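Local coordinates for protein putative sarcosine dimethylglycine methyltransferase (Galdieria sulphuraria, PDB 2O57) that probably transfers methyl groups from S-adenosylmethionine to sarcosine and dimethylglycine through a Rossmann-like methyltransferase domain, at residues I185-I199 / K207-S219. Residues are numbered along the deposited sequence; the frame is centred on the assembly and turned at random.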
loop_
_atom_site.group_PDB
_atom_site.type_symbol
_atom_site.label_atom_id
_atom_site.label_comp_id
_atom_site.label_asym_id
_atom_site.label_seq_id
_atom_site.Cartn_x
_atom_site.Cartn_y
_atom_site.Cartn_z
ATOM N N ILE A 185 -6.431 9.224 1.078
ATOM C CA ILE A 185 -6.321 9.810 -0.270
ATOM C C ILE A 185 -5.623 8.878 -1.221
ATOM O O ILE A 185 -4.838 7.988 -0.797
ATOM C CB ILE A 185 -5.590 11.185 -0.308
ATOM C CG1 ILE A 185 -4.079 11.049 0.032
ATOM C CG2 ILE A 185 -6.280 12.166 0.615
ATOM C CD1 ILE A 185 -3.284 12.336 -0.281
ATOM N N THR A 186 -5.933 9.048 -2.505
ATOM C CA THR A 186 -5.179 8.424 -3.592
ATOM C C THR A 186 -4.890 9.536 -4.617
ATOM O O THR A 186 -5.650 10.503 -4.701
ATOM C CB THR A 186 -5.909 7.199 -4.299
ATOM O OG1 THR A 186 -7.058 7.616 -5.087
ATOM C CG2 THR A 186 -6.237 6.058 -3.347
ATOM N N ASP A 187 -3.790 9.427 -5.361
ATOM C CA ASP A 187 -3.473 10.443 -6.363
ATOM C C ASP A 187 -2.449 9.895 -7.331
ATOM O O ASP A 187 -1.419 9.334 -6.914
ATOM C CB ASP A 187 -2.895 11.678 -5.646
ATOM C CG ASP A 187 -3.297 13.017 -6.309
ATOM O OD1 ASP A 187 -4.371 13.099 -6.935
ATOM O OD2 ASP A 187 -2.526 13.992 -6.151
ATOM N N PRO A 188 -2.678 10.096 -8.633
ATOM C CA PRO A 188 -1.541 9.899 -9.531
ATOM C C PRO A 188 -0.470 10.904 -9.115
ATOM O O PRO A 188 -0.799 12.045 -8.690
ATOM C CB PRO A 188 -2.101 10.283 -10.901
ATOM C CG PRO A 188 -3.638 10.110 -10.775
ATOM C CD PRO A 188 -3.901 10.554 -9.341
HETATM N N MSE A 189 0.793 10.490 -9.167
HETATM C CA MSE A 189 1.885 11.332 -8.670
HETATM C C MSE A 189 3.202 11.058 -9.375
HETATM O O MSE A 189 3.275 10.150 -10.190
HETATM C CB MSE A 189 2.036 11.271 -7.129
HETATM C CG MSE A 189 1.803 9.980 -6.396
HETATM SE SE MSE A 189 1.764 10.322 -4.391
HETATM C CE MSE A 189 0.061 10.513 -3.880
ATOM N N LYS A 190 4.208 11.885 -9.106
ATOM C CA LYS A 190 5.563 11.579 -9.502
ATOM C C LYS A 190 6.241 10.830 -8.349
ATOM O O LYS A 190 5.848 10.957 -7.166
ATOM C CB LYS A 190 6.346 12.852 -9.915
ATOM C CG LYS A 190 6.678 13.839 -8.765
ATOM C CD LYS A 190 7.455 15.114 -9.263
ATOM C CE LYS A 190 8.300 15.697 -8.131
ATOM N NZ LYS A 190 8.850 17.060 -8.454
ATOM N N GLU A 191 7.227 10.007 -8.701
ATOM C CA GLU A 191 8.091 9.380 -7.698
ATOM C C GLU A 191 8.924 10.440 -6.970
ATOM O O GLU A 191 9.378 11.413 -7.593
ATOM C CB GLU A 191 9.001 8.345 -8.376
ATOM C CG GLU A 191 8.229 7.151 -8.902
ATOM C CD GLU A 191 8.073 6.076 -7.849
ATOM O OE1 GLU A 191 8.518 6.317 -6.697
ATOM O OE2 GLU A 191 7.538 4.997 -8.173
ATOM N N ASP A 192 9.116 10.259 -5.659
ATOM C CA ASP A 192 10.042 11.117 -4.881
ATOM C C ASP A 192 11.389 11.192 -5.580
ATOM O O ASP A 192 11.901 10.186 -6.054
ATOM C CB ASP A 192 10.306 10.585 -3.458
ATOM C CG ASP A 192 9.068 10.538 -2.573
ATOM O OD1 ASP A 192 8.160 11.372 -2.693
ATOM O OD2 ASP A 192 9.024 9.635 -1.708
ATOM N N GLY A 193 11.966 12.387 -5.625
ATOM C CA GLY A 193 13.296 12.592 -6.234
ATOM C C GLY A 193 13.302 12.844 -7.735
ATOM O O GLY A 193 14.352 13.029 -8.327
ATOM N N ILE A 194 12.122 12.859 -8.354
ATOM C CA ILE A 194 11.997 13.170 -9.780
ATOM C C ILE A 194 11.815 14.682 -9.918
ATOM O O ILE A 194 10.884 15.248 -9.343
ATOM C CB ILE A 194 10.865 12.345 -10.458
ATOM C CG1 ILE A 194 11.352 10.933 -10.828
ATOM C CG2 ILE A 194 10.388 12.987 -11.804
ATOM C CD1 ILE A 194 11.704 10.051 -9.703
ATOM N N ASP A 195 12.724 15.352 -10.626
ATOM C CA ASP A 195 12.561 16.790 -10.839
ATOM C C ASP A 195 11.467 17.029 -11.862
ATOM O O ASP A 195 11.295 16.223 -12.780
ATOM C CB ASP A 195 13.847 17.458 -11.324
ATOM C CG ASP A 195 13.795 18.981 -11.180
ATOM O OD1 ASP A 195 14.017 19.496 -10.059
ATOM O OD2 ASP A 195 13.518 19.665 -12.187
ATOM N N LYS A 196 10.738 18.128 -11.708
ATOM C CA LYS A 196 9.783 18.557 -12.734
ATOM C C LYS A 196 10.405 18.625 -14.156
ATOM O O LYS A 196 9.741 18.260 -15.138
ATOM C CB LYS A 196 9.101 19.877 -12.352
ATOM C CG LYS A 196 10.035 21.082 -12.196
ATOM C CD LYS A 196 9.247 22.381 -12.114
ATOM C CE LYS A 196 9.882 23.384 -11.126
ATOM N NZ LYS A 196 11.199 23.925 -11.566
ATOM N N SER A 197 11.665 19.059 -14.271
ATOM C CA SER A 197 12.349 19.143 -15.586
ATOM C C SER A 197 12.283 17.821 -16.355
ATOM O O SER A 197 12.324 17.802 -17.591
ATOM C CB SER A 197 13.807 19.578 -15.435
ATOM O OG SER A 197 14.591 18.533 -14.885
ATOM N N SER A 198 12.136 16.723 -15.617
ATOM C CA SER A 198 12.186 15.384 -16.208
ATOM C C SER A 198 10.816 14.781 -16.549
ATOM O O SER A 198 10.743 13.690 -17.084
ATOM C CB SER A 198 13.008 14.460 -15.305
ATOM O OG SER A 198 12.332 13.240 -15.077
ATOM N N ILE A 199 9.744 15.523 -16.266
ATOM C CA ILE A 199 8.354 15.102 -16.537
ATOM C C ILE A 199 7.573 16.246 -17.199
ATOM O O ILE A 199 6.355 16.351 -17.092
ATOM C CB ILE A 199 7.609 14.616 -15.272
ATOM C CG1 ILE A 199 7.715 15.646 -14.122
ATOM C CG2 ILE A 199 8.094 13.194 -14.864
ATOM C CD1 ILE A 199 6.751 15.356 -12.957
ATOM N N LYS A 207 -1.116 20.261 -18.273
ATOM C CA LYS A 207 -1.106 21.688 -17.868
ATOM C C LYS A 207 -0.925 21.957 -16.348
ATOM O O LYS A 207 -1.703 22.697 -15.729
ATOM C CB LYS A 207 -2.301 22.468 -18.472
ATOM C CG LYS A 207 -2.116 22.756 -19.995
ATOM C CD LYS A 207 -2.566 21.540 -20.885
ATOM C CE LYS A 207 -4.000 21.781 -21.422
ATOM N NZ LYS A 207 -3.935 22.871 -22.520
ATOM N N LEU A 208 0.143 21.394 -15.792
ATOM C CA LEU A 208 0.516 21.554 -14.377
ATOM C C LEU A 208 1.974 22.052 -14.236
ATOM O O LEU A 208 2.831 21.638 -15.008
ATOM C CB LEU A 208 0.385 20.189 -13.675
ATOM C CG LEU A 208 -0.828 19.794 -12.815
ATOM C CD1 LEU A 208 -2.184 20.215 -13.411
ATOM C CD2 LEU A 208 -0.780 18.286 -12.548
ATOM N N HIS A 209 2.261 22.913 -13.256
ATOM C CA HIS A 209 3.650 23.362 -12.993
ATOM C C HIS A 209 4.577 22.264 -12.447
ATOM O O HIS A 209 5.732 22.128 -12.883
ATOM C CB HIS A 209 3.667 24.553 -12.033
ATOM C CG HIS A 209 3.219 25.842 -12.660
ATOM N ND1 HIS A 209 3.317 26.087 -14.014
ATOM C CD2 HIS A 209 2.697 26.966 -12.113
ATOM C CE1 HIS A 209 2.861 27.300 -14.277
ATOM N NE2 HIS A 209 2.477 27.854 -13.140
ATOM N N ASP A 210 4.060 21.519 -11.471
ATOM C CA ASP A 210 4.726 20.371 -10.879
ATOM C C ASP A 210 3.644 19.403 -10.350
ATOM O O ASP A 210 2.432 19.639 -10.490
ATOM C CB ASP A 210 5.719 20.802 -9.779
ATOM C CG ASP A 210 6.774 19.720 -9.455
ATOM O OD1 ASP A 210 6.620 18.537 -9.850
ATOM O OD2 ASP A 210 7.775 20.059 -8.792
HETATM N N MSE A 211 4.093 18.305 -9.758
HETATM C CA MSE A 211 3.218 17.215 -9.401
HETATM C C MSE A 211 3.368 16.898 -7.915
HETATM O O MSE A 211 4.407 17.183 -7.336
HETATM C CB MSE A 211 3.625 15.994 -10.226
HETATM C CG MSE A 211 2.513 15.069 -10.481
HETATM SE SE MSE A 211 2.936 13.740 -11.780
HETATM C CE MSE A 211 1.416 12.821 -11.480
ATOM N N GLY A 212 2.331 16.310 -7.314
ATOM C CA GLY A 212 2.438 15.745 -5.970
ATOM C C GLY A 212 3.370 14.541 -5.927
ATOM O O GLY A 212 3.698 13.974 -6.958
ATOM N N SER A 213 3.832 14.190 -4.722
ATOM C CA SER A 213 4.606 12.958 -4.472
ATOM C C SER A 213 4.390 12.573 -2.998
ATOM O O SER A 213 3.965 13.421 -2.177
ATOM C CB SER A 213 6.110 13.187 -4.716
ATOM O OG SER A 213 6.589 14.178 -3.829
ATOM N N LEU A 214 4.649 11.304 -2.677
ATOM C CA LEU A 214 4.463 10.823 -1.309
ATOM C C LEU A 214 5.272 11.645 -0.305
ATOM O O LEU A 214 4.768 11.956 0.773
ATOM C CB LEU A 214 4.822 9.332 -1.201
ATOM C CG LEU A 214 3.904 8.335 -1.926
ATOM C CD1 LEU A 214 4.497 6.932 -1.876
ATOM C CD2 LEU A 214 2.456 8.333 -1.289
ATOM N N GLY A 215 6.509 11.999 -0.666
ATOM C CA GLY A 215 7.371 12.761 0.252
ATOM C C GLY A 215 6.815 14.161 0.491
ATOM O O GLY A 215 6.787 14.641 1.634
ATOM N N LEU A 216 6.361 14.818 -0.581
ATOM C CA LEU A 216 5.802 16.177 -0.426
ATOM C C LEU A 216 4.514 16.168 0.417
ATOM O O LEU A 216 4.371 16.962 1.340
ATOM C CB LEU A 216 5.515 16.842 -1.770
ATOM C CG LEU A 216 4.816 18.218 -1.746
ATOM C CD1 LEU A 216 5.606 19.331 -1.020
ATOM C CD2 LEU A 216 4.532 18.633 -3.222
ATOM N N TYR A 217 3.584 15.284 0.062
ATOM C CA TYR A 217 2.328 15.174 0.806
ATOM C C TYR A 217 2.570 14.890 2.297
ATOM O O TYR A 217 1.903 15.462 3.161
ATOM C CB TYR A 217 1.431 14.102 0.179
ATOM C CG TYR A 217 0.777 14.548 -1.139
ATOM C CD1 TYR A 217 1.141 15.750 -1.763
ATOM C CD2 TYR A 217 -0.186 13.766 -1.749
ATOM C CE1 TYR A 217 0.533 16.154 -2.986
ATOM C CE2 TYR A 217 -0.811 14.164 -2.954
ATOM C CZ TYR A 217 -0.426 15.355 -3.568
ATOM O OH TYR A 217 -1.055 15.720 -4.768
ATOM N N ARG A 218 3.523 14.012 2.601
ATOM C CA ARG A 218 3.845 13.707 4.007
ATOM C C ARG A 218 4.341 14.953 4.753
ATOM O O ARG A 218 3.939 15.209 5.908
ATOM C CB ARG A 218 4.885 12.594 4.081
ATOM C CG ARG A 218 5.356 12.223 5.503
ATOM C CD ARG A 218 6.201 10.904 5.457
ATOM N NE ARG A 218 7.472 11.167 4.779
ATOM C CZ ARG A 218 8.473 10.304 4.648
ATOM N NH1 ARG A 218 8.385 9.072 5.150
ATOM N NH2 ARG A 218 9.580 10.684 4.028
ATOM N N SER A 219 5.220 15.716 4.088
ATOM C CA SER A 219 5.796 16.939 4.644
ATOM C C SER A 219 4.725 18.004 4.880
ATOM O O SER A 219 4.652 18.615 5.947
ATOM C CB SER A 219 6.853 17.502 3.679
ATOM O OG SER A 219 7.305 18.757 4.162
HETATM O O HOH W 1 -0.366 14.532 -7.527
HETATM O O HOH W 2 5.532 9.565 -4.806
#
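Lys-190 lays its side chain along residues Asp-210 to Gly-212. Lys-190 CB lies 4.0 Å from SE of Met-211, a selenomethionine, CG rests near Gly-212 O and Met-211 CB, CD and CE pass OD1 of Asp-210, and Lys-190 NZ closes a salt bridge to Asp-210 OD1 at 3.0 Å, on the syn lone pair of that oxygen. The chain runs extended beyond CG, which sits between the backbone N and the carbonyl carbon (chi1 69°). OD1 also takes the N-H of Met-211 on its anti side, so two donors grip one oxygen; an alanine in place of Asp-210 would probably leave the Lys-190 ammonium without its carboxylate mate and this turn of backbone less firmly held. Lys-190 N donates to Gly-212 O at 3.0 Å. In selenomethionine Met-189, SE lies 3.7 Å from Leu-214 CD2 and obliquely over the Tyr-217 ring, a Met-aromatic contact; the bend at chi3 (96°) sets Met-189 CE 3.9 Å from Tyr-217 CE2. At the ring's edge Tyr-217 OH donates to Asp-187 OD2 (2.7 Å), which also accepts from a water that donates to Pro-188 O. Asp-192 OD1 accepts Gly-215 N at 2.7 Å, in the first turn of the helix that Ser-213 N-caps. Strand segment 185-190, between strands 151-157 and 284-293, and helix segment 214-219 run at 111°, axes 9.4 Å apart at closest approach; Leu-214 and Tyr-217 touch Met-289 of strand 284-293, and Met-211 meets Trp-275 of helix 262-280.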